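Local coordinates for hemolysin-related protein (Vibrio cholerae serotype O1, PDB 6MLT) that serves as a secreted, metal-binding protein of the biofilm matrix and probably promotes biofilm adhesion by binding carbohydrate, at residues V31-P35 with S517-Y523; G273-A278 with G474-S479; A448-D454 with S465-L471; Q494-R498 with D545-V550. All blocks are in the same frame, centred on the assembly; numbering follows the deposited sequence.

All four contacts lie within or between antiparallel sheets that fit the blades of a beta-propeller. Interactions 1 and 2 are buried, whereas interactions 3 and 4 are partly buried and include exposed residues. Interaction 3 lies within one blade and is therefore the contact dominated by backbone hydrogen bonds. Interaction 2 sets that blade's sheet against the next, using two direct bonds and waters. Loops meet in the other two: interaction 1 relies on apolar and thioether packing plus one water, interaction 4 on an arginine hydrogen-bonded to a serine and salt-bridged to two acids. The contacts also touch one another: Glu522 bonds Gly477, Thr519 bonds Asp470, Ser517 bonds Arg496, and Asn468 bonds Gln494.

Interaction 1. Residues V31-P35 with S517-Y523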
loop_
_atom_site.group_PDB
_atom_site.type_symbol
_atom_site.label_atom_id
_atom_site.label_comp_id
_atom_site.label_asym_id
_atom_site.label_seq_id
_atom_site.Cartn_x
_atom_site.Cartn_y
_atom_site.Cartn_z
ATOM N N VAL A 31 -21.179 18.285 -2.207
ATOM C CA VAL A 31 -19.815 17.764 -2.125
ATOM C C VAL A 31 -19.660 16.627 -3.124
ATOM O O VAL A 31 -20.520 15.742 -3.212
ATOM C CB VAL A 31 -19.463 17.299 -0.698
ATOM C CG1 VAL A 31 -17.998 16.930 -0.608
ATOM C CG2 VAL A 31 -19.787 18.394 0.311
ATOM N N MET A 32 -18.562 16.654 -3.891
ATOM C CA MET A 32 -18.318 15.623 -4.896
ATOM C C MET A 32 -16.830 15.306 -5.020
ATOM O O MET A 32 -16.375 14.870 -6.084
ATOM C CB MET A 32 -18.917 16.055 -6.252
ATOM C CG MET A 32 -19.073 14.916 -7.264
ATOM S SD MET A 32 -20.418 15.202 -8.450
ATOM C CE MET A 32 -19.971 16.817 -9.105
ATOM N N ALA A 33 -16.066 15.503 -3.946
ATOM C CA ALA A 33 -14.666 15.115 -3.886
ATOM C C ALA A 33 -14.435 14.321 -2.609
ATOM O O ALA A 33 -15.106 14.538 -1.595
ATOM C CB ALA A 33 -13.728 16.330 -3.929
ATOM N N ALA A 34 -13.491 13.392 -2.675
ATOM C CA ALA A 34 -13.298 12.453 -1.581
ATOM C C ALA A 34 -12.942 13.201 -0.297
ATOM O O ALA A 34 -12.196 14.188 -0.337
ATOM C CB ALA A 34 -12.201 11.444 -1.927
ATOM N N PRO A 35 -13.439 12.758 0.852
ATOM C CA PRO A 35 -13.126 13.439 2.112
ATOM C C PRO A 35 -11.717 13.112 2.586
ATOM O O PRO A 35 -11.148 12.071 2.263
ATOM C CB PRO A 35 -14.173 12.884 3.079
ATOM C CG PRO A 35 -14.425 11.494 2.564
ATOM C CD PRO A 35 -14.253 11.551 1.068
ATOM N N SER A 517 -24.950 11.095 -5.942
ATOM C CA SER A 517 -23.890 11.920 -6.506
ATOM C C SER A 517 -23.987 11.925 -8.024
ATOM O O SER A 517 -24.303 10.896 -8.638
ATOM C CB SER A 517 -22.505 11.418 -6.077
ATOM O OG SER A 517 -21.488 12.229 -6.655
ATOM N N GLY A 518 -23.707 13.084 -8.627
ATOM C CA GLY A 518 -23.437 13.116 -10.056
ATOM C C GLY A 518 -22.237 12.272 -10.428
ATOM O O GLY A 518 -22.142 11.800 -11.567
ATOM N N THR A 519 -21.345 12.048 -9.464
ATOM C CA THR A 519 -20.113 11.262 -9.518
ATOM C C THR A 519 -19.033 11.959 -10.331
ATOM O O THR A 519 -19.259 12.433 -11.452
ATOM C CB THR A 519 -20.328 9.833 -10.053
ATOM O OG1 THR A 519 -20.626 9.855 -11.452
ATOM C CG2 THR A 519 -21.444 9.129 -9.284
ATOM N N LEU A 520 -17.857 12.055 -9.715
ATOM C CA LEU A 520 -16.626 12.387 -10.402
ATOM C C LEU A 520 -15.685 11.230 -10.134
ATOM O O LEU A 520 -15.825 10.157 -10.745
ATOM C CB LEU A 520 -16.101 13.746 -9.928
ATOM C CG LEU A 520 -16.904 14.964 -10.376
ATOM C CD1 LEU A 520 -16.406 16.187 -9.621
ATOM C CD2 LEU A 520 -16.785 15.158 -11.876
ATOM N N TRP A 521 -14.746 11.368 -9.191
ATOM C CA TRP A 521 -13.878 10.261 -8.809
ATOM C C TRP A 521 -13.749 10.146 -7.290
ATOM O O TRP A 521 -12.755 9.595 -6.801
ATOM C CB TRP A 521 -12.497 10.413 -9.474
ATOM C CG TRP A 521 -11.983 11.811 -9.427
ATOM C CD1 TRP A 521 -11.192 12.367 -8.462
ATOM C CD2 TRP A 521 -12.241 12.848 -10.381
ATOM N NE1 TRP A 521 -10.939 13.685 -8.761
ATOM C CE2 TRP A 521 -11.579 14.008 -9.926
ATOM C CE3 TRP A 521 -12.972 12.910 -11.570
ATOM C CZ2 TRP A 521 -11.629 15.213 -10.615
ATOM C CZ3 TRP A 521 -13.017 14.115 -12.259
ATOM C CH2 TRP A 521 -12.347 15.246 -11.779
ATOM N N GLU A 522 -14.732 10.636 -6.537
ATOM C CA GLU A 522 -14.708 10.529 -5.086
ATOM C C GLU A 522 -14.899 9.074 -4.660
ATOM O O GLU A 522 -15.317 8.225 -5.449
ATOM C CB GLU A 522 -15.794 11.419 -4.474
ATOM C CG GLU A 522 -17.240 10.895 -4.592
ATOM C CD GLU A 522 -17.988 11.312 -5.872
ATOM O OE1 GLU A 522 -17.352 11.600 -6.919
ATOM O OE2 GLU A 522 -19.243 11.321 -5.820
ATOM N N TYR A 523 -14.583 8.788 -3.399
ATOM C CA TYR A 523 -14.859 7.478 -2.832
ATOM C C TYR A 523 -15.195 7.641 -1.357
ATOM O O TYR A 523 -14.868 8.666 -0.748
ATOM C CB TYR A 523 -13.676 6.510 -3.015
ATOM C CG TYR A 523 -12.324 7.052 -2.588
ATOM C CD1 TYR A 523 -12.009 7.205 -1.248
ATOM C CD2 TYR A 523 -11.361 7.398 -3.527
ATOM C CE1 TYR A 523 -10.772 7.710 -0.846
ATOM C CE2 TYR A 523 -10.109 7.897 -3.132
ATOM C CZ TYR A 523 -9.832 8.045 -1.787
ATOM O OH TYR A 523 -8.609 8.524 -1.372
HETATM O O HOH W 1 -14.016 13.844 -7.270
#
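Met32 drives its thioether into the curl of residues 517-523 without any direct hydrogen bond crossing the contact, although the two loops lie 482 residues apart in sequence. They meet where N-terminal strand 13-19 joins the last sheet, consistent with the closure of a beta-propeller: 31-35 joins strands 28-30 and 36-38, while 517-523 leads into strand 525-527 of that last sheet. With CG anti to the backbone N (chi1 -164°) and a bend at chi3, Met32 rests SD 3.4 Å from Thr519 N and 3.6 Å from Ser517 OG. Met32 CE continues to Leu520 CD1, 3.7 Å away, the two side chains crossing nearly at right angles. The wall beneath Met32 is prepared by Glu522, whose carboxylate folds back into its own loop. Glu522 OE2 accepts from Ser517 OG at 2.6 Å and Glu522 OE1 from Leu520 N at 2.9 Å, each through its syn lone pair, which fixes the plane of the group. Ser517 OG in turn receives Thr519 N, making an ST turn, and also bonds Asn542. One ordered water joins the segments, donating to Met32 O and accepting from Trp521 N. The hydroxyl of Tyr523 is bonded to Tyr576 O, and its ring takes a CH-pi contact from Ala34: Ala34 CB sits 4.1 Å from the ring centroid, 7° off the normal.

Interaction 2. Residues G273-A278 with G474-S479; sequences GGSVQA and GKIGVS
Ser275 and Lys475 meet where two loops run side by side between neighbouring sheets, each loop leading into the first strand of its own sheet, 277-279 and 478-481. The end-to-end directions of 273-278 and 474-479 differ by only 4°, yet the segments do not pair as strands. The two direct hydrogen bonds lie in the first half of each segment. Gly274 N donates to Gly474 O at 2.8 Å, nearly along the C=O axis, and Ser275 OG reaches Lys475 O at 2.8 Å in the carbonyl plane, on a lone pair. That hydroxyl is placed by a chi1 of 81°, which tucks OG between the backbone N and carbonyl carbon while Ser275 CB lies 3.6 Å from Lys475 CB. Two waters bridge the same region: one accepts from Ser275 N, another lies 2.8 Å from Val276 O, and both are within hydrogen-bonding distance of Ile476 O. Packing then takes over. Val276 CG1 presses tightly on Gly477 CA at 3.5 Å, where the partner has no side chain, and Val478 CG2 lies 4.0 Å from Ala278 CB. Each strand bonds within its own sheet, Ala278 to Val446 and Ser479 to Leu492. Side chains and water thus join the two edges; first strands of successive sheets that run alongside one another without pairing are characteristic of neighbouring blades near the centre of a beta-propeller.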
loop_
_atom_site.group_PDB
_atom_site.type_symbol
_atom_site.label_atom_id
_atom_site.label_comp_id
_atom_site.label_asym_id
_atom_site.label_seq_id
_atom_site.Cartn_x
_atom_site.Cartn_y
_atom_site.Cartn_z
ATOM N N GLY A 273 -13.910 2.880 -19.368
ATOM C CA GLY A 273 -13.666 3.903 -18.384
ATOM C C GLY A 273 -12.827 3.394 -17.224
ATOM O O GLY A 273 -12.151 2.362 -17.297
ATOM N N GLY A 274 -12.894 4.143 -16.126
ATOM C CA GLY A 274 -12.102 3.863 -14.947
ATOM C C GLY A 274 -10.970 4.859 -14.777
ATOM O O GLY A 274 -10.124 4.991 -15.668
ATOM N N SER A 275 -10.946 5.581 -13.648
ATOM C CA SER A 275 -9.903 6.564 -13.380
ATOM C C SER A 275 -9.006 6.207 -12.205
ATOM O O SER A 275 -7.934 6.810 -12.066
ATOM C CB SER A 275 -10.512 7.945 -13.093
ATOM O OG SER A 275 -10.959 8.037 -11.745
ATOM N N VAL A 276 -9.417 5.267 -11.353
ATOM C CA VAL A 276 -8.740 5.031 -10.083
ATOM C C VAL A 276 -9.045 3.607 -9.650
ATOM O O VAL A 276 -10.071 3.035 -10.028
ATOM C CB VAL A 276 -9.184 6.068 -9.017
ATOM C CG1 VAL A 276 -10.668 5.919 -8.705
ATOM C CG2 VAL A 276 -8.356 5.941 -7.738
ATOM N N GLN A 277 -8.130 3.028 -8.872
ATOM C CA GLN A 277 -8.268 1.680 -8.355
ATOM C C GLN A 277 -7.918 1.661 -6.878
ATOM O O GLN A 277 -7.256 2.565 -6.361
ATOM C CB GLN A 277 -7.338 0.677 -9.062
ATOM C CG GLN A 277 -6.835 1.097 -10.411
ATOM C CD GLN A 277 -5.792 2.221 -10.365
ATOM O OE1 GLN A 277 -5.097 2.421 -9.371
ATOM N NE2 GLN A 277 -5.698 2.963 -11.449
ATOM N N ALA A 278 -8.378 0.606 -6.214
ATOM C CA ALA A 278 -7.868 0.195 -4.915
ATOM C C ALA A 278 -7.186 -1.154 -5.090
ATOM O O ALA A 278 -7.635 -1.986 -5.884
ATOM C CB ALA A 278 -8.989 0.111 -3.869
ATOM N N GLY A 474 -17.939 7.692 -15.405
ATOM C CA GLY A 474 -16.971 6.663 -15.722
ATOM C C GLY A 474 -15.670 6.775 -14.963
ATOM O O GLY A 474 -14.701 6.101 -15.326
ATOM N N LYS A 475 -15.610 7.610 -13.924
ATOM C CA LYS A 475 -14.390 7.790 -13.148
ATOM C C LYS A 475 -14.573 7.538 -11.659
ATOM O O LYS A 475 -13.610 7.694 -10.900
ATOM C CB LYS A 475 -13.836 9.209 -13.351
ATOM C CG LYS A 475 -13.522 9.566 -14.807
ATOM C CD LYS A 475 -12.823 10.922 -14.911
ATOM C CE LYS A 475 -12.567 11.335 -16.353
ATOM N NZ LYS A 475 -13.828 11.536 -17.117
ATOM N N ILE A 476 -15.769 7.132 -11.220
ATOM C CA ILE A 476 -16.063 7.111 -9.793
ATOM C C ILE A 476 -15.069 6.217 -9.058
ATOM O O ILE A 476 -14.586 5.205 -9.584
ATOM C CB ILE A 476 -17.512 6.664 -9.531
ATOM C CG1 ILE A 476 -17.881 6.816 -8.047
ATOM C CG2 ILE A 476 -17.732 5.214 -9.979
ATOM C CD1 ILE A 476 -17.879 8.265 -7.541
ATOM N N GLY A 477 -14.752 6.605 -7.832
ATOM C CA GLY A 477 -13.726 5.931 -7.071
ATOM C C GLY A 477 -14.249 4.770 -6.242
ATOM O O GLY A 477 -15.451 4.548 -6.115
ATOM N N VAL A 478 -13.293 4.032 -5.686
ATOM C CA VAL A 478 -13.535 2.942 -4.757
ATOM C C VAL A 478 -12.472 3.032 -3.672
ATOM O O VAL A 478 -11.430 3.669 -3.844
ATOM C CB VAL A 478 -13.475 1.562 -5.445
ATOM C CG1 VAL A 478 -14.585 1.433 -6.481
ATOM C CG2 VAL A 478 -12.114 1.350 -6.096
ATOM N N SER A 479 -12.743 2.381 -2.542
ATOM C CA SER A 479 -11.744 2.207 -1.495
ATOM C C SER A 479 -11.950 0.833 -0.875
ATOM O O SER A 479 -12.837 0.076 -1.278
ATOM C CB SER A 479 -11.828 3.322 -0.446
ATOM O OG SER A 479 -13.023 3.218 0.300
HETATM O O HOH W 2 -12.872 4.784 -11.707
HETATM O O HOH W 3 -12.708 3.068 -9.141
#

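Interaction 3. Residues A448-D454 with S465-L471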
loop_
_atom_site.group_PDB
_atom_site.type_symbol
_atom_site.label_atom_id
_atom_site.label_comp_id
_atom_site.label_asym_id
_atom_site.label_seq_id
_atom_site.Cartn_x
_atom_site.Cartn_y
_atom_site.Cartn_z
ATOM N N ALA A 448 -14.000 0.933 -10.661
ATOM C CA ALA A 448 -15.312 1.167 -11.243
ATOM C C ALA A 448 -15.162 1.781 -12.628
ATOM O O ALA A 448 -14.381 2.720 -12.815
ATOM C CB ALA A 448 -16.145 2.086 -10.353
ATOM N N GLY A 449 -15.909 1.248 -13.592
ATOM C CA GLY A 449 -16.009 1.819 -14.913
ATOM C C GLY A 449 -17.335 2.518 -15.117
ATOM O O GLY A 449 -18.034 2.874 -14.162
ATOM N N TYR A 450 -17.693 2.722 -16.389
ATOM C CA TYR A 450 -18.987 3.339 -16.688
ATOM C C TYR A 450 -20.154 2.465 -16.240
ATOM O O TYR A 450 -21.199 2.994 -15.843
ATOM C CB TYR A 450 -19.108 3.631 -18.183
ATOM C CG TYR A 450 -18.461 4.929 -18.602
ATOM C CD1 TYR A 450 -19.104 6.143 -18.395
ATOM C CD2 TYR A 450 -17.214 4.944 -19.208
ATOM C CE1 TYR A 450 -18.520 7.340 -18.778
ATOM C CE2 TYR A 450 -16.618 6.138 -19.591
ATOM C CZ TYR A 450 -17.275 7.326 -19.374
ATOM O OH TYR A 450 -16.686 8.507 -19.755
ATOM N N TYR A 451 -19.991 1.139 -16.286
ATOM C CA TYR A 451 -21.091 0.197 -16.104
ATOM C C TYR A 451 -20.969 -0.730 -14.899
ATOM O O TYR A 451 -21.998 -1.257 -14.454
ATOM C CB TYR A 451 -21.240 -0.696 -17.350
ATOM C CG TYR A 451 -21.465 0.043 -18.658
ATOM C CD1 TYR A 451 -22.286 1.160 -18.726
ATOM C CD2 TYR A 451 -20.863 -0.395 -19.828
ATOM C CE1 TYR A 451 -22.487 1.830 -19.930
ATOM C CE2 TYR A 451 -21.056 0.259 -21.029
ATOM C CZ TYR A 451 -21.865 1.372 -21.074
ATOM O OH TYR A 451 -22.059 2.019 -22.269
ATOM N N ALA A 452 -19.767 -0.975 -14.378
ATOM C CA ALA A 452 -19.616 -1.991 -13.344
ATOM C C ALA A 452 -18.336 -1.776 -12.553
ATOM O O ALA A 452 -17.408 -1.091 -12.996
ATOM C CB ALA A 452 -19.608 -3.399 -13.945
ATOM N N VAL A 453 -18.303 -2.403 -11.378
ATOM C CA VAL A 453 -17.105 -2.519 -10.553
ATOM C C VAL A 453 -16.506 -3.894 -10.815
ATOM O O VAL A 453 -17.174 -4.915 -10.617
ATOM C CB VAL A 453 -17.427 -2.328 -9.063
ATOM C CG1 VAL A 453 -16.181 -2.568 -8.198
ATOM C CG2 VAL A 453 -18.002 -0.940 -8.808
ATOM N N ASP A 454 -15.246 -3.925 -11.247
ATOM C CA ASP A 454 -14.565 -5.152 -11.637
ATOM C C ASP A 454 -13.358 -5.400 -10.744
ATOM O O ASP A 454 -12.580 -4.485 -10.463
ATOM C CB ASP A 454 -14.110 -5.089 -13.102
ATOM C CG ASP A 454 -15.278 -5.085 -14.074
ATOM O OD1 ASP A 454 -16.413 -5.330 -13.619
ATOM O OD2 ASP A 454 -15.068 -4.829 -15.283
ATOM N N SER A 465 -17.499 -9.121 -11.520
ATOM C CA SER A 465 -17.985 -7.837 -12.016
ATOM C C SER A 465 -19.367 -7.579 -11.434
ATOM O O SER A 465 -20.231 -8.459 -11.477
ATOM C CB SER A 465 -18.045 -7.824 -13.551
ATOM O OG SER A 465 -18.642 -6.637 -14.049
ATOM N N VAL A 466 -19.575 -6.383 -10.891
ATOM C CA VAL A 466 -20.835 -6.017 -10.250
ATOM C C VAL A 466 -21.368 -4.758 -10.915
ATOM O O VAL A 466 -20.711 -3.710 -10.890
ATOM C CB VAL A 466 -20.662 -5.814 -8.738
ATOM C CG1 VAL A 466 -21.902 -5.168 -8.130
ATOM C CG2 VAL A 466 -20.384 -7.156 -8.070
ATOM N N ALA A 467 -22.564 -4.855 -11.488
ATOM C CA ALA A 467 -23.159 -3.715 -12.169
ATOM C C ALA A 467 -23.267 -2.536 -11.214
ATOM O O ALA A 467 -23.656 -2.686 -10.051
ATOM C CB ALA A 467 -24.538 -4.082 -12.725
ATOM N N ASN A 468 -22.917 -1.357 -11.726
ATOM C CA ASN A 468 -22.788 -0.147 -10.916
ATOM C C ASN A 468 -22.930 1.034 -11.873
ATOM O O ASN A 468 -22.015 1.303 -12.661
ATOM C CB ASN A 468 -21.446 -0.130 -10.188
ATOM C CG ASN A 468 -21.350 0.960 -9.131
ATOM O OD1 ASN A 468 -21.984 0.884 -8.072
ATOM N ND2 ASN A 468 -20.534 1.978 -9.408
ATOM N N ASP A 469 -24.071 1.724 -11.809
ATOM C CA ASP A 469 -24.443 2.736 -12.802
ATOM C C ASP A 469 -23.592 3.987 -12.632
ATOM O O ASP A 469 -23.789 4.759 -11.689
ATOM C CB ASP A 469 -25.928 3.077 -12.666
ATOM C CG ASP A 469 -26.333 4.355 -13.427
ATOM O OD1 ASP A 469 -25.565 4.835 -14.294
ATOM O OD2 ASP A 469 -27.437 4.884 -13.152
ATOM N N ASP A 470 -22.661 4.213 -13.557
ATOM C CA ASP A 470 -21.906 5.459 -13.547
ATOM C C ASP A 470 -21.784 6.035 -14.946
ATOM O O ASP A 470 -20.748 6.598 -15.319
ATOM C CB ASP A 470 -20.525 5.275 -12.929
ATOM C CG ASP A 470 -19.919 6.595 -12.534
ATOM O OD1 ASP A 470 -20.701 7.438 -12.053
ATOM O OD2 ASP A 470 -18.700 6.798 -12.712
ATOM N N LEU A 471 -22.859 5.940 -15.729
ATOM C CA LEU A 471 -22.834 6.461 -17.093
ATOM C C LEU A 471 -22.430 7.928 -17.143
ATOM O O LEU A 471 -21.868 8.378 -18.147
ATOM C CB LEU A 471 -24.203 6.296 -17.749
ATOM C CG LEU A 471 -24.306 5.167 -18.765
ATOM C CD1 LEU A 471 -24.441 3.845 -18.045
ATOM C CD2 LEU A 471 -25.477 5.406 -19.703
HETATM O O HOH W 4 -19.447 1.794 -12.042
#
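Strands 452-454 and 465-467 run antiparallel, their short axes 164° apart and 4.4 Å from each other at closest approach. Val453 and Val466 form the hydrogen-bonded pair, each N donating to the other's O at 2.8 Å. Beyond the Ala452-Ala467 pair no bridge forms, but two single backbone bonds continue the contact: Asn468 N donates to Tyr451 O at 2.9 Å and Asp470 N to Tyr450 O at 3.0 Å. A water donates to Gly449 O and Asn468 O and accepts from Asn468 ND2, so bridging the two loops. In the non-hydrogen-bonded pair Asp454-Ser465, the side chains share a face, and Ser465 OG donates to Asp454 OD1 at 2.6 Å on the syn side, 24° out of the carboxylate plane. On the face carrying both valines, Val453 CG2 packs 3.8 Å from Asn468 CB, the side chains meeting at a slant. Leu471 CD1 touches the Tyr451 ring at its edge, 3.4 Å from CE1. The hairpin supplies the last two strands of a propeller blade: 452-457 lies between 443-448 and the outermost strand 462-467, while Asn468 reaches Arg500 and Gln494 of the next sheet and Asp470 bonds Thr519.

Interaction 4. Residues Q494-R498 with D545-V550; sequences QDRLR and DRESQV
Arg496 directs its guanidinium into a type I beta turn, Asp545 to Ser548, and binds three of that turn's side chains. This joins the tight connection between propeller strands 490-494 and 498-502 to the loop joining 536-541 and 553-559 of the following blade. Arg496 NH2 donates to Ser548 OG at 2.8 Å, 21° out of the guanidinium plane, and makes a long salt bridge of 3.3 Å to Asp545 OD1, both partners lying at the edge of the group. Arg496 NH1 faces Glu547 OE1 at 3.6 Å, so the second salt bridge is longer still. The carboxylate of Asp545 stands almost upright against the guanidinium, the planes 81° apart, with OD1 the nearer oxygen to NH2. Beside this polar cluster, Leu497 CD2 packs 3.8 Å from Val550 CG2, the side chains crossing at about a right angle. In the next shell, Asp545 OD1 uses its anti lone pair to accept from Glu547 N at 2.7 Å, an Asx turn that orients the acid. Bends at chi2 and chi3 fold Arg496 back, and its NE is held by Ser517 O. The loop around Arg496 is shaped by Asp495, whose two oxygens divide the work: OD1 accepts from the backbone N of Leu497 and of Arg498, while Asp495 OD2 is gripped by both NE and NH2 of Arg498, with Arg498 NH2 at 2.7 Å, in the plane of that guanidinium.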
loop_
_atom_site.group_PDB
_atom_site.type_symbol
_atom_site.label_atom_id
_atom_site.label_comp_id
_atom_site.label_asym_id
_atom_site.label_seq_id
_atom_site.Cartn_x
_atom_site.Cartn_y
_atom_site.Cartn_z
ATOM N N GLN A 494 -19.560 3.403 -4.979
ATOM C CA GLN A 494 -20.554 4.460 -5.065
ATOM C C GLN A 494 -21.078 4.502 -6.493
ATOM O O GLN A 494 -20.302 4.339 -7.441
ATOM C CB GLN A 494 -19.933 5.812 -4.688
ATOM C CG GLN A 494 -20.821 7.021 -4.938
ATOM C CD GLN A 494 -21.943 7.121 -3.924
ATOM O OE1 GLN A 494 -21.717 6.993 -2.723
ATOM N NE2 GLN A 494 -23.160 7.329 -4.402
ATOM N N ASP A 495 -22.390 4.701 -6.654
ATOM C CA ASP A 495 -22.911 5.015 -7.982
ATOM C C ASP A 495 -23.784 6.263 -7.910
ATOM O O ASP A 495 -23.516 7.148 -7.095
ATOM C CB ASP A 495 -23.634 3.807 -8.605
ATOM C CG ASP A 495 -24.943 3.423 -7.915
ATOM O OD1 ASP A 495 -25.391 4.075 -6.950
ATOM O OD2 ASP A 495 -25.541 2.429 -8.389
ATOM N N ARG A 496 -24.795 6.383 -8.776
ATOM C CA ARG A 496 -25.580 7.616 -8.793
ATOM C C ARG A 496 -26.436 7.764 -7.540
ATOM O O ARG A 496 -26.689 8.890 -7.099
ATOM C CB ARG A 496 -26.469 7.673 -10.038
ATOM C CG ARG A 496 -25.714 7.717 -11.381
ATOM C CD ARG A 496 -24.717 8.869 -11.483
ATOM N NE ARG A 496 -25.333 10.183 -11.301
ATOM C CZ ARG A 496 -26.029 10.827 -12.230
ATOM N NH1 ARG A 496 -26.226 10.282 -13.421
ATOM N NH2 ARG A 496 -26.543 12.021 -11.961
ATOM N N LEU A 497 -26.874 6.651 -6.944
ATOM C CA LEU A 497 -27.881 6.691 -5.888
ATOM C C LEU A 497 -27.517 5.933 -4.622
ATOM O O LEU A 497 -28.213 6.102 -3.614
ATOM C CB LEU A 497 -29.212 6.128 -6.408
ATOM C CG LEU A 497 -29.861 6.889 -7.561
ATOM C CD1 LEU A 497 -31.021 6.100 -8.143
ATOM C CD2 LEU A 497 -30.329 8.262 -7.089
ATOM N N ARG A 498 -26.474 5.106 -4.632
ATOM C CA ARG A 498 -26.200 4.203 -3.525
ATOM C C ARG A 498 -24.705 4.102 -3.285
ATOM O O ARG A 498 -23.918 4.060 -4.232
ATOM C CB ARG A 498 -26.732 2.780 -3.792
ATOM C CG ARG A 498 -28.042 2.703 -4.544
ATOM C CD ARG A 498 -28.230 1.326 -5.154
ATOM N NE ARG A 498 -27.415 1.141 -6.355
ATOM C CZ ARG A 498 -27.332 0.001 -7.033
ATOM N NH1 ARG A 498 -28.009 -1.066 -6.626
ATOM N NH2 ARG A 498 -26.572 -0.078 -8.119
ATOM N N ASP A 545 -28.368 17.081 -9.468
ATOM C CA ASP A 545 -28.772 16.444 -10.717
ATOM C C ASP A 545 -30.033 15.610 -10.510
ATOM O O ASP A 545 -30.141 14.856 -9.537
ATOM C CB ASP A 545 -27.644 15.562 -11.261
ATOM C CG ASP A 545 -27.922 15.038 -12.664
ATOM O OD1 ASP A 545 -28.846 14.216 -12.832
ATOM O OD2 ASP A 545 -27.211 15.454 -13.604
ATOM N N ARG A 546 -30.975 15.734 -11.448
ATOM C CA ARG A 546 -32.265 15.062 -11.311
ATOM C C ARG A 546 -32.120 13.549 -11.233
ATOM O O ARG A 546 -32.957 12.881 -10.618
ATOM C CB ARG A 546 -33.178 15.437 -12.481
ATOM N N GLU A 547 -31.082 12.988 -11.848
ATOM C CA GLU A 547 -30.853 11.549 -11.816
ATOM C C GLU A 547 -30.078 11.090 -10.587
ATOM O O GLU A 547 -29.761 9.898 -10.481
ATOM C CB GLU A 547 -30.114 11.106 -13.084
ATOM C CG GLU A 547 -30.928 11.295 -14.361
ATOM C CD GLU A 547 -30.244 10.708 -15.581
ATOM O OE1 GLU A 547 -28.997 10.694 -15.618
ATOM O OE2 GLU A 547 -30.957 10.256 -16.502
ATOM N N SER A 548 -29.760 11.994 -9.656
ATOM C CA SER A 548 -29.042 11.608 -8.441
ATOM C C SER A 548 -29.443 12.592 -7.339
ATOM O O SER A 548 -28.650 13.384 -6.830
ATOM C CB SER A 548 -27.528 11.573 -8.661
ATOM O OG SER A 548 -27.054 12.754 -9.285
ATOM N N GLN A 549 -30.710 12.520 -6.935
ATOM C CA GLN A 549 -31.317 13.513 -6.052
ATOM C C GLN A 549 -31.820 12.816 -4.790
ATOM O O GLN A 549 -33.015 12.561 -4.638
ATOM C CB GLN A 549 -32.445 14.239 -6.802
ATOM C CG GLN A 549 -32.736 15.633 -6.293
ATOM C CD GLN A 549 -33.284 16.533 -7.380
ATOM O OE1 GLN A 549 -34.396 16.331 -7.860
ATOM N NE2 GLN A 549 -32.495 17.528 -7.789
ATOM N N VAL A 550 -30.895 12.507 -3.880
ATOM C CA VAL A 550 -31.246 11.865 -2.617
ATOM C C VAL A 550 -30.854 12.771 -1.458
ATOM O O VAL A 550 -31.682 13.092 -0.598
ATOM C CB VAL A 550 -30.565 10.494 -2.471
ATOM C CG1 VAL A 550 -30.846 9.895 -1.082
ATOM C CG2 VAL A 550 -31.034 9.549 -3.565
#